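Local coordinates for inclusion membrane protein A (PDB 6E7E) that probably mediates the homotypic fusion of chlamydial inclusions as a SNARE-like inclusion membrane protein, represented here by its soluble domain, at residues Ser47-Asp52 and Glu130-Arg135; Gln51-Cys56 and Asp136-Glu141; Leu33-Glu38 and Glu112-Leu117; Leu18-Phe23 and Ser99-Ile104. The protein carries 2 engineered substitutions. All blocks are in the same frame, centred on the assembly; numbering follows the deposited sequence.

Contact 1 of 4, residues Ser47-Asp52 and Glu130-Arg135; sequences SAVSQD and ELKTIR
D52 and R135 form the polar half of this contact, a single salt bridge between two helices running in nearly the same direction, their axes crossing at 23°. R135 NH1 donates to D52 OD2 at 2.9 Å, meeting the oxygen nearly along its C-O axis while the bond itself bends to 147°. Only NH1 bonds to the carboxylate, whose plane is turned well away from that of the guanidinium. The bend at chi3 (65°) folds the guanidinium back over K132 CA, leaving NH1 pointed at D52 OD2, and R135 CD packs against D52 CB at 3.6 Å.

The apolar half belongs to V49. Its CG2 branch reaches across to K132 CG at 3.9 Å and to L131 CB at 4.1 Å, both side chains lying at about a right angle to the valine. K132 thus contributes its aliphatic stem, while NZ pairs with D45. L131 continues inward onto L46 and L107. The chemistry implies an amphipathic seam: methyl and methylene groups fill the inner side, and opposite charges close it along the outer edge.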
loop_
_atom_site.group_PDB
_atom_site.type_symbol
_atom_site.label_atom_id
_atom_site.label_comp_id
_atom_site.label_asym_id
_atom_site.label_seq_id
_atom_site.Cartn_x
_atom_site.Cartn_y
_atom_site.Cartn_z
ATOM N N SER A 47 -8.685 -14.885 15.388
ATOM C CA SER A 47 -9.508 -14.962 14.177
ATOM C C SER A 47 -9.954 -13.550 13.774
ATOM O O SER A 47 -9.969 -13.216 12.564
ATOM C CB SER A 47 -10.661 -15.907 14.400
ATOM O OG SER A 47 -11.488 -15.995 13.262
ATOM N N ALA A 48 -10.355 -12.723 14.732
ATOM C CA ALA A 48 -10.851 -11.357 14.445
ATOM C C ALA A 48 -9.706 -10.496 13.903
ATOM O O ALA A 48 -9.905 -9.767 12.913
ATOM C CB ALA A 48 -11.466 -10.768 15.684
ATOM N N VAL A 49 -8.527 -10.534 14.526
ATOM C CA VAL A 49 -7.420 -9.687 14.030
ATOM C C VAL A 49 -7.024 -10.154 12.625
ATOM O O VAL A 49 -6.676 -9.329 11.779
ATOM C CB VAL A 49 -6.208 -9.649 14.994
ATOM C CG1 VAL A 49 -5.408 -10.925 15.146
ATOM C CG2 VAL A 49 -5.235 -8.573 14.528
ATOM N N SER A 50 -7.070 -11.454 12.379
ATOM C CA SER A 50 -6.736 -11.991 11.054
ATOM C C SER A 50 -7.744 -11.484 10.017
ATOM O O SER A 50 -7.341 -11.099 8.908
ATOM C CB SER A 50 -6.681 -13.495 11.129
ATOM O OG SER A 50 -5.637 -13.954 11.980
ATOM N N GLN A 51 -9.024 -11.496 10.346
ATOM C CA GLN A 51 -10.041 -10.925 9.433
ATOM C C GLN A 51 -9.778 -9.427 9.216
ATOM O O GLN A 51 -9.968 -8.946 8.095
ATOM C CB GLN A 51 -11.434 -11.189 9.979
ATOM C CG GLN A 51 -12.550 -10.498 9.193
ATOM C CD GLN A 51 -12.683 -10.892 7.740
ATOM O OE1 GLN A 51 -12.492 -12.052 7.380
ATOM N NE2 GLN A 51 -13.029 -9.931 6.892
ATOM N N ASP A 52 -9.284 -8.731 10.232
ATOM C CA ASP A 52 -8.928 -7.302 10.075
ATOM C C ASP A 52 -7.803 -7.123 9.059
ATOM O O ASP A 52 -7.838 -6.155 8.270
ATOM C CB ASP A 52 -8.482 -6.684 11.402
ATOM C CG ASP A 52 -9.529 -6.532 12.465
ATOM O OD1 ASP A 52 -10.721 -6.554 12.116
ATOM O OD2 ASP A 52 -9.115 -6.372 13.622
ATOM N N GLU A 130 1.144 -8.645 18.980
ATOM C CA GLU A 130 2.022 -8.160 17.909
ATOM C C GLU A 130 1.201 -7.932 16.643
ATOM O O GLU A 130 1.405 -6.913 15.949
ATOM C CB GLU A 130 3.143 -9.151 17.672
ATOM C CG GLU A 130 4.119 -8.654 16.646
ATOM C CD GLU A 130 5.348 -9.515 16.460
ATOM O OE1 GLU A 130 5.338 -10.658 16.941
ATOM O OE2 GLU A 130 6.322 -9.033 15.850
ATOM N N LEU A 131 0.307 -8.836 16.323
ATOM C CA LEU A 131 -0.526 -8.713 15.124
ATOM C C LEU A 131 -1.396 -7.466 15.215
ATOM O O LEU A 131 -1.534 -6.743 14.218
ATOM C CB LEU A 131 -1.362 -9.967 14.914
ATOM C CG LEU A 131 -0.574 -11.153 14.387
ATOM C CD1 LEU A 131 -1.428 -12.412 14.502
ATOM C CD2 LEU A 131 -0.149 -10.928 12.951
ATOM N N LYS A 132 -1.997 -7.208 16.363
ATOM C CA LYS A 132 -2.837 -6.014 16.499
ATOM C C LYS A 132 -1.996 -4.754 16.309
ATOM O O LYS A 132 -2.467 -3.769 15.696
ATOM C CB LYS A 132 -3.501 -5.959 17.859
ATOM C CG LYS A 132 -4.599 -6.977 18.073
ATOM C CD LYS A 132 -5.100 -6.946 19.479
ATOM C CE LYS A 132 -6.152 -7.992 19.759
ATOM N NZ LYS A 132 -6.388 -8.125 21.218
ATOM N N THR A 133 -0.765 -4.769 16.804
ATOM C CA THR A 133 0.119 -3.588 16.693
ATOM C C THR A 133 0.486 -3.363 15.225
ATOM O O THR A 133 0.467 -2.196 14.756
ATOM C CB THR A 133 1.326 -3.803 17.610
ATOM O OG1 THR A 133 0.884 -4.016 18.953
ATOM C CG2 THR A 133 2.285 -2.639 17.572
ATOM N N ILE A 134 0.853 -4.402 14.513
ATOM C CA ILE A 134 1.177 -4.269 13.077
ATOM C C ILE A 134 -0.062 -3.848 12.296
ATOM O O ILE A 134 0.039 -2.994 11.409
ATOM C CB ILE A 134 1.782 -5.567 12.526
ATOM C CG1 ILE A 134 3.119 -5.842 13.207
ATOM C CG2 ILE A 134 1.911 -5.477 11.015
ATOM C CD1 ILE A 134 3.594 -7.243 12.992
ATOM N N ARG A 135 -1.224 -4.432 12.579
ATOM C CA ARG A 135 -2.468 -4.013 11.908
ATOM C C ARG A 135 -2.649 -2.510 12.068
ATOM O O ARG A 135 -2.956 -1.822 11.072
ATOM C CB ARG A 135 -3.634 -4.766 12.530
ATOM C CG ARG A 135 -5.014 -4.298 12.085
ATOM C CD ARG A 135 -6.077 -4.636 13.125
ATOM N NE ARG A 135 -5.901 -3.935 14.389
ATOM C CZ ARG A 135 -6.422 -4.287 15.564
ATOM N NH1 ARG A 135 -7.300 -5.276 15.647
ATOM N NH2 ARG A 135 -6.102 -3.623 16.657
#

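Contact 2 of 4, residues Gln51-Cys56 and Asp136-Glu141; sequences QDFYSC and DSLRDE
The L138 CD2 methyl lies where F53 and C56 converge, on the inner side of the contact, close-packed in that both F53 and L138 are buried. The methyl comes to the edge of the phenyl ring, close to its plane, at 4.2 Å from F53 CE1, and it also lies 4.1 Å from C56 SG. With chi1 at 81°, the C56 sulfur sits between its own backbone N and carbonyl carbon, which turns it inward toward the leucine. These contacts are apolar, with no hydrogen bond passing between the segments 51-56 and 136-141.

The outer side is looser, for R139 is exposed and its ion pair long. R139 stretches out from CG to NE, running past C56, whose CB is 4.0 Å from R139 CG. R139 NH2 then ends near the D52 carboxylate, 4.0 Å from D52 OD1, a distance that makes this a long salt bridge, with the two planes 44° apart. D52 has its firmer partner in R135, so R139 probably adds a diffuse electrostatic attraction to a carboxylate already engaged.

Locally the helices 44-57 and 125-165 run almost parallel, 10° apart with axes separated by 10.8 Å. Beneath them, F53 stacks on F32 of helix 4-38 and touches L107 of helix 87-107, while L138 packs on L100 of that same helix.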
loop_
_atom_site.group_PDB
_atom_site.type_symbol
_atom_site.label_atom_id
_atom_site.label_comp_id
_atom_site.label_asym_id
_atom_site.label_seq_id
_atom_site.Cartn_x
_atom_site.Cartn_y
_atom_site.Cartn_z
ATOM N N GLN A 51 -9.024 -11.496 10.346
ATOM C CA GLN A 51 -10.041 -10.925 9.433
ATOM C C GLN A 51 -9.778 -9.427 9.216
ATOM O O GLN A 51 -9.968 -8.946 8.095
ATOM C CB GLN A 51 -11.434 -11.189 9.979
ATOM C CG GLN A 51 -12.550 -10.498 9.193
ATOM C CD GLN A 51 -12.683 -10.892 7.740
ATOM O OE1 GLN A 51 -12.492 -12.052 7.380
ATOM N NE2 GLN A 51 -13.029 -9.931 6.892
ATOM N N ASP A 52 -9.284 -8.731 10.232
ATOM C CA ASP A 52 -8.928 -7.302 10.075
ATOM C C ASP A 52 -7.803 -7.123 9.059
ATOM O O ASP A 52 -7.838 -6.155 8.270
ATOM C CB ASP A 52 -8.482 -6.684 11.402
ATOM C CG ASP A 52 -9.529 -6.532 12.465
ATOM O OD1 ASP A 52 -10.721 -6.554 12.116
ATOM O OD2 ASP A 52 -9.115 -6.372 13.622
ATOM N N PHE A 53 -6.798 -7.983 9.054
ATOM C CA PHE A 53 -5.764 -7.882 8.006
ATOM C C PHE A 53 -6.388 -8.114 6.638
ATOM O O PHE A 53 -6.061 -7.415 5.676
ATOM C CB PHE A 53 -4.646 -8.878 8.232
ATOM C CG PHE A 53 -3.620 -8.405 9.215
ATOM C CD1 PHE A 53 -2.692 -7.484 8.822
ATOM C CD2 PHE A 53 -3.595 -8.844 10.517
ATOM C CE1 PHE A 53 -1.736 -7.016 9.695
ATOM C CE2 PHE A 53 -2.630 -8.376 11.382
ATOM C CZ PHE A 53 -1.685 -7.479 10.969
ATOM N N TYR A 54 -7.276 -9.088 6.531
ATOM C CA TYR A 54 -7.925 -9.377 5.241
ATOM C C TYR A 54 -8.629 -8.109 4.747
ATOM O O TYR A 54 -8.483 -7.689 3.600
ATOM C CB TYR A 54 -8.890 -10.552 5.329
ATOM C CG TYR A 54 -9.399 -10.898 3.945
ATOM C CD1 TYR A 54 -8.569 -11.566 3.045
ATOM C CD2 TYR A 54 -10.621 -10.474 3.487
ATOM C CE1 TYR A 54 -8.953 -11.827 1.741
ATOM C CE2 TYR A 54 -11.035 -10.745 2.197
ATOM C CZ TYR A 54 -10.198 -11.413 1.322
ATOM O OH TYR A 54 -10.608 -11.653 0.046
ATOM N N SER A 55 -9.397 -7.498 5.629
ATOM C CA SER A 55 -10.243 -6.335 5.297
ATOM C C SER A 55 -9.384 -5.107 4.989
ATOM O O SER A 55 -9.665 -4.391 4.005
ATOM C CB SER A 55 -11.203 -6.077 6.435
ATOM O OG SER A 55 -12.156 -7.121 6.537
ATOM N N CYS A 56 -8.365 -4.819 5.792
ATOM C CA CYS A 56 -7.644 -3.544 5.627
ATOM C C CYS A 56 -6.755 -3.611 4.378
ATOM O O CYS A 56 -6.408 -2.548 3.830
ATOM C CB CYS A 56 -6.910 -3.129 6.891
ATOM S SG CYS A 56 -5.336 -3.948 7.123
ATOM N N ASP A 136 -2.487 -2.006 13.275
ATOM C CA ASP A 136 -2.696 -0.559 13.511
ATOM C C ASP A 136 -1.688 0.282 12.721
ATOM O O ASP A 136 -2.060 1.297 12.120
ATOM C CB ASP A 136 -2.590 -0.245 14.992
ATOM C CG ASP A 136 -3.671 -0.827 15.873
ATOM O OD1 ASP A 136 -4.668 -1.355 15.324
ATOM O OD2 ASP A 136 -3.485 -0.743 17.103
ATOM N N SER A 137 -0.438 -0.153 12.673
ATOM C CA SER A 137 0.613 0.569 11.949
ATOM C C SER A 137 0.320 0.558 10.451
ATOM O O SER A 137 0.432 1.603 9.786
ATOM C CB SER A 137 1.931 -0.042 12.264
ATOM O OG SER A 137 2.937 0.697 11.625
ATOM N N LEU A 138 -0.074 -0.525 9.995
ATOM C CA LEU A 138 -0.344 -0.715 8.567
ATOM C C LEU A 138 -1.543 0.111 8.129
ATOM O O LEU A 138 -1.506 0.712 7.059
ATOM C CB LEU A 138 -0.596 -2.191 8.322
ATOM C CG LEU A 138 -0.965 -2.572 6.899
ATOM C CD1 LEU A 138 0.190 -2.235 5.999
ATOM C CD2 LEU A 138 -1.260 -4.060 6.766
ATOM N N ARG A 139 -2.617 0.132 8.942
ATOM C CA ARG A 139 -3.784 0.988 8.666
ATOM C C ARG A 139 -3.317 2.436 8.570
ATOM O O ARG A 139 -3.769 3.158 7.665
ATOM C CB ARG A 139 -4.824 0.829 9.768
ATOM C CG ARG A 139 -5.693 -0.398 9.608
ATOM C CD ARG A 139 -6.620 -0.527 10.777
ATOM N NE ARG A 139 -7.655 -1.513 10.529
ATOM C CZ ARG A 139 -8.373 -2.076 11.478
ATOM N NH1 ARG A 139 -8.164 -1.762 12.743
ATOM N NH2 ARG A 139 -9.291 -2.971 11.170
ATOM N N ASP A 140 -2.494 2.886 9.495
ATOM C CA ASP A 140 -2.004 4.285 9.508
ATOM C C ASP A 140 -1.255 4.552 8.191
ATOM O O ASP A 140 -1.449 5.570 7.544
ATOM C CB ASP A 140 -1.157 4.565 10.756
ATOM C CG ASP A 140 -1.955 4.766 12.039
ATOM O OD1 ASP A 140 -3.194 4.899 11.951
ATOM O OD2 ASP A 140 -1.330 4.765 13.123
ATOM N N GLU A 141 -0.337 3.662 7.834
ATOM C CA GLU A 141 0.491 3.900 6.628
ATOM C C GLU A 141 -0.397 3.901 5.379
ATOM O O GLU A 141 -0.164 4.716 4.453
ATOM C CB GLU A 141 1.550 2.817 6.532
ATOM C CG GLU A 141 2.639 2.899 7.577
ATOM C CD GLU A 141 3.528 4.129 7.518
ATOM O OE1 GLU A 141 3.586 4.785 6.484
ATOM O OE2 GLU A 141 4.171 4.391 8.527
#

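Contact 3 of 4, residues Leu33-Glu38 and Glu112-Leu117; sequences LHLSKE and EEVRRL
E38 OE1 receives R115 NE at 2.9 Å in an almost straight bond of 174°, using the syn lone pair and lying in the guanidinium plane. R115 NH2 reaches the other oxygen, E38 OE2, at 3.0 Å, but less ideally: that acceptor is tilted 26° from the guanidinium plane. The result is a side-on, two-nitrogen salt bridge, one bond to each oxygen, which restricts rotation of both flat groups more than a single bond would.

The extended R115 chain makes this reach possible, and apolar atoms accompany it. L35 CD1 lies over one face of the guanidinium and touches R115 CG at 3.8 Å, whereas H34 CB approaches the edge, 3.8 Å from R115 NH2. Deeper in, L35 CD1 meets V114 CG1 at 4.3 Å. The contact joins the C-terminal end of helix 4-38 to helix 110-119, and helix 44-57 packs beside both, with S50 against L35 and L46 against V114.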
loop_
_atom_site.group_PDB
_atom_site.type_symbol
_atom_site.label_atom_id
_atom_site.label_comp_id
_atom_site.label_asym_id
_atom_site.label_seq_id
_atom_site.Cartn_x
_atom_site.Cartn_y
_atom_site.Cartn_z
ATOM N N LEU A 33 -6.658 -14.556 5.720
ATOM C CA LEU A 33 -8.001 -15.131 5.515
ATOM C C LEU A 33 -7.987 -16.598 5.944
ATOM O O LEU A 33 -8.854 -17.051 6.684
ATOM C CB LEU A 33 -8.415 -15.016 4.055
ATOM C CG LEU A 33 -9.783 -15.601 3.741
ATOM C CD1 LEU A 33 -10.875 -14.891 4.526
ATOM C CD2 LEU A 33 -10.036 -15.457 2.253
ATOM N N HIS A 34 -7.005 -17.348 5.474
ATOM C CA HIS A 34 -6.847 -18.753 5.910
ATOM C C HIS A 34 -6.788 -18.827 7.435
ATOM O O HIS A 34 -7.498 -19.615 8.035
ATOM C CB HIS A 34 -5.593 -19.368 5.301
ATOM C CG HIS A 34 -5.755 -19.928 3.929
ATOM N ND1 HIS A 34 -5.619 -19.283 2.708
ATOM C CD2 HIS A 34 -6.016 -21.214 3.628
ATOM C CE1 HIS A 34 -5.784 -20.195 1.751
ATOM N NE2 HIS A 34 -6.051 -21.355 2.294
ATOM N N LEU A 35 -5.912 -18.046 8.044
ATOM C CA LEU A 35 -5.686 -18.111 9.499
ATOM C C LEU A 35 -6.987 -17.795 10.231
ATOM O O LEU A 35 -7.298 -18.424 11.243
ATOM C CB LEU A 35 -4.553 -17.165 9.894
ATOM C CG LEU A 35 -3.900 -17.448 11.239
ATOM C CD1 LEU A 35 -3.054 -18.702 11.164
ATOM C CD2 LEU A 35 -3.040 -16.250 11.644
ATOM N N SER A 36 -7.716 -16.809 9.747
ATOM C CA SER A 36 -8.971 -16.387 10.373
ATOM C C SER A 36 -9.942 -17.573 10.447
ATOM O O SER A 36 -10.570 -17.788 11.477
ATOM C CB SER A 36 -9.552 -15.189 9.680
ATOM O OG SER A 36 -10.728 -14.814 10.317
ATOM N N LYS A 37 -10.049 -18.326 9.369
ATOM C CA LYS A 37 -11.000 -19.452 9.321
ATOM C C LYS A 37 -10.457 -20.629 10.121
ATOM O O LYS A 37 -11.225 -21.280 10.820
ATOM C CB LYS A 37 -11.235 -19.864 7.877
ATOM C CG LYS A 37 -11.848 -18.774 7.030
ATOM C CD LYS A 37 -13.084 -18.155 7.624
ATOM C CE LYS A 37 -13.744 -17.152 6.712
ATOM N NZ LYS A 37 -14.703 -16.298 7.436
ATOM N N GLU A 38 -9.170 -20.887 10.038
ATOM C CA GLU A 38 -8.545 -22.009 10.764
ATOM C C GLU A 38 -8.780 -21.857 12.266
ATOM O O GLU A 38 -8.940 -22.866 12.933
ATOM C CB GLU A 38 -7.046 -22.026 10.493
ATOM C CG GLU A 38 -6.641 -22.519 9.129
ATOM C CD GLU A 38 -5.182 -22.217 8.850
ATOM O OE1 GLU A 38 -4.396 -22.216 9.853
ATOM O OE2 GLU A 38 -4.832 -22.013 7.651
ATOM N N GLU A 112 2.508 -18.326 10.089
ATOM C CA GLU A 112 3.081 -19.673 10.344
ATOM C C GLU A 112 3.674 -19.707 11.756
ATOM O O GLU A 112 3.623 -20.773 12.383
ATOM C CB GLU A 112 4.145 -20.023 9.301
ATOM C CG GLU A 112 3.606 -20.161 7.885
ATOM C CD GLU A 112 2.757 -21.405 7.707
ATOM O OE1 GLU A 112 3.125 -22.463 8.260
ATOM O OE2 GLU A 112 1.722 -21.327 7.011
ATOM N N GLU A 113 4.135 -18.709 12.404
ATOM C CA GLU A 113 4.559 -18.787 13.809
ATOM C C GLU A 113 3.347 -19.074 14.698
ATOM O O GLU A 113 3.452 -19.896 15.610
ATOM C CB GLU A 113 5.338 -17.562 14.243
ATOM C CG GLU A 113 5.785 -17.623 15.692
ATOM C CD GLU A 113 6.737 -18.735 16.104
ATOM O OE1 GLU A 113 7.205 -19.499 15.227
ATOM O OE2 GLU A 113 7.041 -18.811 17.311
ATOM N N VAL A 114 2.209 -18.438 14.470
ATOM C CA VAL A 114 0.985 -18.742 15.233
ATOM C C VAL A 114 0.618 -20.204 15.043
ATOM O O VAL A 114 0.270 -20.874 16.021
ATOM C CB VAL A 114 -0.158 -17.842 14.762
ATOM C CG1 VAL A 114 -1.510 -18.381 15.153
ATOM C CG2 VAL A 114 0.037 -16.433 15.269
ATOM N N ARG A 115 0.656 -20.687 13.809
ATOM C CA ARG A 115 0.302 -22.115 13.573
ATOM C C ARG A 115 1.261 -23.040 14.342
ATOM O O ARG A 115 0.789 -24.006 14.953
ATOM C CB ARG A 115 0.272 -22.455 12.086
ATOM C CG ARG A 115 -0.839 -21.735 11.332
ATOM C CD ARG A 115 -0.681 -22.142 9.888
ATOM N NE ARG A 115 -1.689 -21.516 9.068
ATOM C CZ ARG A 115 -1.463 -20.718 8.049
ATOM N NH1 ARG A 115 -0.231 -20.406 7.689
ATOM N NH2 ARG A 115 -2.492 -20.163 7.433
ATOM N N ARG A 116 2.528 -22.702 14.352
ATOM C CA ARG A 116 3.569 -23.489 15.040
ATOM C C ARG A 116 3.279 -23.495 16.538
ATOM O O ARG A 116 3.299 -24.574 17.158
ATOM C CB ARG A 116 4.964 -22.927 14.748
ATOM C CG ARG A 116 6.114 -23.806 15.221
ATOM C CD ARG A 116 7.473 -23.147 15.163
ATOM N NE ARG A 116 7.583 -22.139 16.187
ATOM C CZ ARG A 116 7.745 -22.385 17.480
ATOM N NH1 ARG A 116 7.943 -23.623 17.914
ATOM N NH2 ARG A 116 7.778 -21.380 18.336
ATOM N N LEU A 117 3.029 -22.331 17.119
ATOM C CA LEU A 117 2.718 -22.237 18.551
ATOM C C LEU A 117 1.465 -23.053 18.885
ATOM O O LEU A 117 1.465 -23.803 19.867
ATOM C CB LEU A 117 2.523 -20.785 18.927
ATOM C CG LEU A 117 3.774 -19.921 18.863
ATOM C CD1 LEU A 117 3.397 -18.460 18.994
ATOM C CD2 LEU A 117 4.788 -20.310 19.927
#

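Contact 4 of 4, residues Leu18-Phe23 and Ser99-Ile104; sequences LKEINF and SLREEI
The edge of the R101 guanidinium faces the E20 carboxylate, and the two planes stand 86° apart, nearly perpendicular, beside a knobs-into-holes contact of the helical bundle. E20 OE1 alone takes both bonds. R101 NH2 reaches it at 2.9 Å, keeping it close to the guanidinium plane but approaching from above the carboxylate plane; R101 NH1 adds a weak bond at 3.3 Å. NH2 also bonds to S17 OG, one turn back along helix 4-38, which helps to fix how the group is rotated.

Beneath this charged pair, I21 is the knob, entering a hole formed on helix 87-107 by V97, L100, R101 and I104. With CG1 anti to its carbonyl carbon (chi1 -72°), I21 directs CD1 between L100 CB and R101 CG, so the aliphatic stem of the arginine forms one wall. On the far side of the hole, the other branch of the isoleucine, CG2, rests 4.0 Å from I104 CD1.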
loop_
_atom_site.group_PDB
_atom_site.type_symbol
_atom_site.label_atom_id
_atom_site.label_comp_id
_atom_site.label_asym_id
_atom_site.label_seq_id
_atom_site.Cartn_x
_atom_site.Cartn_y
_atom_site.Cartn_z
ATOM N N LEU A 18 5.949 -0.054 -5.023
ATOM C CA LEU A 18 4.537 -0.156 -4.627
ATOM C C LEU A 18 3.902 -1.394 -5.248
ATOM O O LEU A 18 3.063 -2.026 -4.585
ATOM C CB LEU A 18 3.761 1.087 -5.038
ATOM C CG LEU A 18 4.018 2.299 -4.164
ATOM C CD1 LEU A 18 3.516 3.529 -4.898
ATOM C CD2 LEU A 18 3.357 2.138 -2.808
ATOM N N LYS A 19 4.226 -1.729 -6.492
ATOM C CA LYS A 19 3.648 -2.913 -7.133
ATOM C C LYS A 19 4.165 -4.172 -6.438
ATOM O O LYS A 19 3.400 -5.137 -6.294
ATOM C CB LYS A 19 3.977 -2.928 -8.618
ATOM C CG LYS A 19 3.209 -1.874 -9.401
ATOM C CD LYS A 19 3.582 -1.846 -10.859
ATOM C CE LYS A 19 2.745 -0.865 -11.630
ATOM N NZ LYS A 19 3.076 -0.876 -13.071
ATOM N N GLU A 20 5.416 -4.192 -6.004
ATOM C CA GLU A 20 5.912 -5.344 -5.222
ATOM C C GLU A 20 5.189 -5.436 -3.883
ATOM O O GLU A 20 4.804 -6.531 -3.446
ATOM C CB GLU A 20 7.410 -5.216 -4.985
ATOM C CG GLU A 20 8.227 -5.285 -6.251
ATOM C CD GLU A 20 9.697 -5.469 -6.004
ATOM O OE1 GLU A 20 10.140 -5.218 -4.872
ATOM O OE2 GLU A 20 10.369 -5.932 -6.926
ATOM N N ILE A 21 5.022 -4.306 -3.221
ATOM C CA ILE A 21 4.310 -4.232 -1.932
ATOM C C ILE A 21 2.888 -4.727 -2.139
ATOM O O ILE A 21 2.380 -5.507 -1.334
ATOM C CB ILE A 21 4.383 -2.806 -1.378
ATOM C CG1 ILE A 21 5.784 -2.474 -0.873
ATOM C CG2 ILE A 21 3.329 -2.584 -0.314
ATOM C CD1 ILE A 21 6.008 -0.973 -0.724
ATOM N N ASN A 22 2.231 -4.279 -3.196
ATOM C CA ASN A 22 0.853 -4.723 -3.476
ATOM C C ASN A 22 0.793 -6.239 -3.588
ATOM O O ASN A 22 -0.079 -6.889 -3.019
ATOM C CB ASN A 22 0.388 -4.079 -4.779
ATOM C CG ASN A 22 -1.006 -4.495 -5.173
ATOM O OD1 ASN A 22 -1.224 -5.108 -6.222
ATOM N ND2 ASN A 22 -1.947 -4.252 -4.304
ATOM N N PHE A 23 1.709 -6.806 -4.355
ATOM C CA PHE A 23 1.701 -8.270 -4.543
ATOM C C PHE A 23 1.935 -8.956 -3.194
ATOM O O PHE A 23 1.209 -9.890 -2.831
ATOM C CB PHE A 23 2.761 -8.707 -5.551
ATOM C CG PHE A 23 2.744 -10.201 -5.653
ATOM C CD1 PHE A 23 1.728 -10.863 -6.328
ATOM C CD2 PHE A 23 3.654 -10.944 -4.918
ATOM C CE1 PHE A 23 1.661 -12.247 -6.284
ATOM C CE2 PHE A 23 3.580 -12.326 -4.900
ATOM C CZ PHE A 23 2.604 -12.974 -5.603
ATOM N N SER A 99 8.378 2.334 4.835
ATOM C CA SER A 99 7.629 1.893 6.020
ATOM C C SER A 99 6.786 0.674 5.690
ATOM O O SER A 99 6.735 -0.280 6.492
ATOM C CB SER A 99 6.813 3.006 6.533
ATOM O OG SER A 99 6.165 2.596 7.711
ATOM N N LEU A 100 6.121 0.660 4.554
ATOM C CA LEU A 100 5.312 -0.508 4.153
ATOM C C LEU A 100 6.199 -1.741 3.984
ATOM O O LEU A 100 5.783 -2.826 4.386
ATOM C CB LEU A 100 4.535 -0.171 2.879
ATOM C CG LEU A 100 3.383 0.798 3.089
ATOM C CD1 LEU A 100 2.924 1.370 1.750
ATOM C CD2 LEU A 100 2.218 0.143 3.815
ATOM N N ARG A 101 7.369 -1.571 3.390
ATOM C CA ARG A 101 8.267 -2.721 3.224
ATOM C C ARG A 101 8.640 -3.259 4.599
ATOM O O ARG A 101 8.729 -4.485 4.750
ATOM C CB ARG A 101 9.506 -2.289 2.456
ATOM C CG ARG A 101 9.381 -2.271 0.947
ATOM C CD ARG A 101 10.740 -2.287 0.281
ATOM N NE ARG A 101 10.703 -2.098 -1.168
ATOM C CZ ARG A 101 10.424 -3.048 -2.066
ATOM N NH1 ARG A 101 10.108 -4.272 -1.678
ATOM N NH2 ARG A 101 10.501 -2.774 -3.353
ATOM N N GLU A 102 8.916 -2.393 5.551
ATOM C CA GLU A 102 9.298 -2.879 6.896
ATOM C C GLU A 102 8.108 -3.552 7.578
ATOM O O GLU A 102 8.319 -4.579 8.256
ATOM C CB GLU A 102 9.880 -1.750 7.729
ATOM C CG GLU A 102 11.274 -1.349 7.290
ATOM C CD GLU A 102 12.286 -2.429 7.608
ATOM O OE1 GLU A 102 12.688 -2.516 8.779
ATOM O OE2 GLU A 102 12.593 -3.242 6.720
ATOM N N GLU A 103 6.887 -3.039 7.425
ATOM C CA GLU A 103 5.712 -3.735 8.002
ATOM C C GLU A 103 5.624 -5.138 7.418
ATOM O O GLU A 103 5.361 -6.094 8.162
ATOM C CB GLU A 103 4.424 -2.984 7.737
ATOM C CG GLU A 103 4.313 -1.645 8.441
ATOM C CD GLU A 103 4.421 -1.647 9.960
ATOM O OE1 GLU A 103 4.129 -2.667 10.600
ATOM O OE2 GLU A 103 4.750 -0.587 10.514
ATOM N N ILE A 104 5.818 -5.284 6.126
ATOM C CA ILE A 104 5.791 -6.628 5.486
ATOM C C ILE A 104 6.867 -7.502 6.110
ATOM O O ILE A 104 6.614 -8.666 6.395
ATOM C CB ILE A 104 5.972 -6.527 3.960
ATOM C CG1 ILE A 104 4.718 -5.934 3.329
ATOM C CG2 ILE A 104 6.326 -7.878 3.345
ATOM C CD1 ILE A 104 4.948 -5.465 1.910
#

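In every contact an early helix pairs with a later one, and the two run in roughly the same direction. The early segments come in the order 18-23, 33-38, 47-52 and 51-56, the later ones 99-104, 112-117, 130-135 and 136-141, so the partners follow the same sequence along the chain. Contacts 1 and 2, with centres about 7 Å apart, share helices 44-57 and 125-165; contacts 3 and 4, about 21 Å apart between centres and not touching, share helix 4-38. Contact 1 touches all three others, and S137 of contact 2 probably bonds to E103 of contact 4. The four contacts thus tie early helices to later ones in one helical bundle, the soluble domain of a protein described as SNARE-like.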